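Local structure of nucleoporin p58/p45 (Homo sapiens, 4JO7) at residues 4-8 against 68-72. The protein probably serves as a structural component of the nuclear pore complex, which is required for traffic across the nuclear membrane. Residues are numbered along the deposited sequence; the frame is centred on the assembly and turned at random.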
ATOM      1  N   ALA F   4      -3.809  -7.012  13.314  1.00 11.44           N
ATOM      2  CA  ALA F   4      -4.156  -5.594  13.372  1.00 12.37           C
ATOM      3  C   ALA F   4      -3.463  -4.897  14.546  1.00 12.85           C
ATOM      4  O   ALA F   4      -3.026  -3.752  14.431  1.00 12.63           O
ATOM      5  CB  ALA F   4      -5.654  -5.414  13.457  1.00 15.28           C
ATOM      6  N   ASP F   5      -3.368  -5.584  15.679  1.00 14.01           N
ATOM      7  CA  ASP F   5      -2.669  -5.030  16.830  1.00 11.17           C
ATOM      8  C   ASP F   5      -1.169  -4.911  16.551  1.00 10.31           C
ATOM      9  O   ASP F   5      -0.536  -3.923  16.909  1.00 13.68           O
ATOM     10  CB  ASP F   5      -2.921  -5.881  18.074  1.00 16.76           C
ATOM     11  CG  ASP F   5      -4.281  -5.601  18.703  1.00 43.31           C
ATOM     12  OD1 ASP F   5      -4.991  -4.693  18.218  1.00 29.00           O
ATOM     13  OD2 ASP F   5      -4.637  -6.276  19.690  1.00 37.28           O
ATOM     14  N   TYR F   6      -0.604  -5.932  15.921  1.00 13.45           N
ATOM     15  CA  TYR F   6       0.814  -5.931  15.606  1.00 14.15           C
ATOM     16  C   TYR F   6       1.126  -4.811  14.595  1.00 16.74           C
ATOM     17  O   TYR F   6       2.137  -4.129  14.713  1.00 12.23           O
ATOM     18  CB  TYR F   6       1.215  -7.306  15.071  1.00 12.50           C
ATOM     19  CG  TYR F   6       2.699  -7.501  14.865  1.00 16.38           C
ATOM     20  CD1 TYR F   6       3.600  -7.305  15.900  1.00 34.41           C
ATOM     21  CD2 TYR F   6       3.191  -7.913  13.635  1.00 37.67           C
ATOM     22  CE1 TYR F   6       4.959  -7.497  15.709  1.00 28.79           C
ATOM     23  CE2 TYR F   6       4.541  -8.108  13.436  1.00 33.47           C
ATOM     24  CZ  TYR F   6       5.419  -7.897  14.475  1.00 22.16           C
ATOM     25  OH  TYR F   6       6.765  -8.095  14.271  1.00 43.69           O
ATOM     26  N   PHE F   7       0.235  -4.593  13.628  1.00 13.47           N
ATOM     27  CA  PHE F   7       0.423  -3.509  12.658  1.00  8.40           C
ATOM     28  C   PHE F   7       0.505  -2.164  13.384  1.00 12.32           C
ATOM     29  O   PHE F   7       1.389  -1.345  13.114  1.00 12.68           O
ATOM     30  CB  PHE F   7      -0.724  -3.515  11.627  1.00  9.51           C
ATOM     31  CG  PHE F   7      -0.518  -2.568  10.467  1.00  8.09           C
ATOM     32  CD1 PHE F   7      -0.803  -1.218  10.596  1.00  9.92           C
ATOM     33  CD2 PHE F   7      -0.068  -3.036   9.247  1.00  5.88           C
ATOM     34  CE1 PHE F   7      -0.623  -0.347   9.537  1.00 11.92           C
ATOM     35  CE2 PHE F   7       0.112  -2.168   8.173  1.00 10.22           C
ATOM     36  CZ  PHE F   7      -0.164  -0.820   8.323  1.00  8.90           C
ATOM     37  N   ARG F   8      -0.415  -1.946  14.319  1.00 10.67           N
ATOM     38  CA  ARG F   8      -0.468  -0.710  15.079  1.00 11.58           C
ATOM     39  C   ARG F   8       0.829  -0.512  15.866  1.00 12.60           C
ATOM     40  O   ARG F   8       1.397   0.579  15.883  1.00 13.25           O
ATOM     41  CB  ARG F   8      -1.676  -0.742  16.023  1.00 17.87           C
ATOM     42  CG  ARG F   8      -1.923   0.549  16.780  1.00 24.77           C
ATOM     43  CD  ARG F   8      -3.148   0.428  17.692  1.00 28.05           C
ATOM     44  NE  ARG F   8      -4.368   0.106  16.948  1.00 32.41           N
ATOM     45  CZ  ARG F   8      -5.003  -1.066  16.976  1.00 36.48           C
ATOM     46  NH1 ARG F   8      -4.563  -2.077  17.718  1.00 33.50           N
ATOM     47  NH2 ARG F   8      -6.098  -1.231  16.254  1.00 34.01           N
ATOM     48  N   HIS F  68      -4.028  -0.081   4.845  1.00  8.37           N
ATOM     49  CA  HIS F  68      -4.443  -1.081   5.827  1.00  9.47           C
ATOM     50  C   HIS F  68      -5.882  -0.819   6.277  1.00  9.38           C
ATOM     51  O   HIS F  68      -6.710  -1.729   6.310  1.00 10.58           O
ATOM     52  CB  HIS F  68      -3.488  -1.058   7.017  1.00 10.99           C
ATOM     53  CG  HIS F  68      -3.660  -2.203   7.967  1.00 12.41           C
ATOM     54  ND1 HIS F  68      -3.937  -2.024   9.303  1.00 16.74           N
ATOM     55  CD2 HIS F  68      -3.563  -3.541   7.780  1.00 14.03           C
ATOM     56  CE1 HIS F  68      -4.017  -3.201   9.899  1.00 11.84           C
ATOM     57  NE2 HIS F  68      -3.797  -4.139   8.995  1.00 13.79           N
ATOM     58  N   GLU F  69      -6.181   0.438   6.592  1.00  9.36           N
ATOM     59  CA  GLU F  69      -7.522   0.827   7.019  1.00 10.98           C
ATOM     60  C   GLU F  69      -8.557   0.607   5.923  1.00  8.81           C
ATOM     61  O   GLU F  69      -9.678   0.192   6.199  1.00 11.09           O
ATOM     62  CB  GLU F  69      -7.541   2.289   7.471  1.00 12.61           C
ATOM     63  CG  GLU F  69      -6.777   2.528   8.760  1.00 14.79           C
ATOM     64  CD  GLU F  69      -7.389   1.789   9.942  1.00 22.08           C
ATOM     65  OE1 GLU F  69      -8.608   1.942  10.176  1.00 19.05           O
ATOM     66  OE2 GLU F  69      -6.657   1.036  10.623  1.00 18.52           O
ATOM     67  N   ASN F  70      -8.192   0.894   4.679  1.00  8.11           N
ATOM     68  CA  ASN F  70      -9.115   0.680   3.576  1.00 11.90           C
ATOM     69  C   ASN F  70      -9.356  -0.789   3.280  1.00  8.23           C
ATOM     70  O   ASN F  70     -10.411  -1.151   2.771  1.00  7.45           O
ATOM     71  CB  ASN F  70      -8.638   1.389   2.312  1.00 11.14           C
ATOM     72  CG  ASN F  70      -9.587   2.483   1.867  1.00 40.38           C
ATOM     73  OD1 ASN F  70     -10.788   2.439   2.151  1.00 24.21           O
ATOM     74  ND2 ASN F  70      -9.054   3.471   1.160  1.00 25.65           N
ATOM     75  N   VAL F  71      -8.385  -1.643   3.589  1.00  8.14           N
ATOM     76  CA  VAL F  71      -8.604  -3.084   3.463  1.00  8.64           C
ATOM     77  C   VAL F  71      -9.572  -3.567   4.560  1.00  8.67           C
ATOM     78  O   VAL F  71     -10.369  -4.487   4.347  1.00  8.63           O
ATOM     79  CB  VAL F  71      -7.281  -3.859   3.483  1.00 10.61           C
ATOM     80  CG1 VAL F  71      -7.535  -5.349   3.596  1.00 13.39           C
ATOM     81  CG2 VAL F  71      -6.483  -3.545   2.214  1.00  9.36           C
ATOM     82  N   LYS F  72      -9.526  -2.919   5.718  1.00 10.71           N
ATOM     83  CA  LYS F  72     -10.502  -3.188   6.768  1.00 11.85           C
ATOM     84  C   LYS F  72     -11.906  -2.797   6.310  1.00 11.28           C
ATOM     85  O   LYS F  72     -12.865  -3.527   6.544  1.00  9.07           O
ATOM     86  CB  LYS F  72     -10.159  -2.432   8.052  1.00  9.65           C
ATOM     87  CG  LYS F  72      -8.876  -2.866   8.737  1.00 15.54           C
ATOM     88  CD  LYS F  72      -8.711  -2.109  10.051  1.00 21.34           C
ATOM     89  CE  LYS F  72      -7.356  -2.381  10.701  1.00 18.19           C
ATOM     90  NZ  LYS F  72      -7.167  -1.558  11.921  1.00 20.89           N
TER
HETATM   91  O   HOH W   1      -4.294  -1.912  12.718  1.00 18.11           O
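Phe7 and His68 stack face to face between two antiparallel helices. Their ring centroids lie 3.8 Å apart and the planes differ by 9°. The side chains reach in from opposite helices and overlap along their length. His68 ND1 sits over the rim of the phenyl ring, 3.5 Å from Phe7 CD1. His68 CE1 lies over Phe7 CG, near the root of the ring, and His68 CB lies near its tip, at CZ, in a CH-pi contact. Both residues have CG anti to the backbone N (chi1 -171° for Phe7 and -169° for His68), which sends each ring across the gap, one over the face of the other. This pair is buried, and apolar side chains of another protein's chain pack on both residues.

The other side is looser and polar. Ala4 meets the edge of the imidazole, with its CA 4.2 Å from His68 CE1. One water joins the helices there: it donates to Ala4 O at 2.8 Å and accepts from Lys72 NZ. No direct hydrogen bond links 4-8 to 68-72. Arg8 NH2 and Lys72 NZ come within 4.5 Å, but each cation has an acid on its own helix. Arg8 NH1 bridges to Asp5 OD1 at 2.7 Å, and Lys72 NZ to Glu69 OE2 at 2.9 Å. These acids probably ease the like-charge approach. Such packing joins helices 2-29 and 43-85 into an antiparallel alpha-helical hairpin, whose side here is covered by a partner protein.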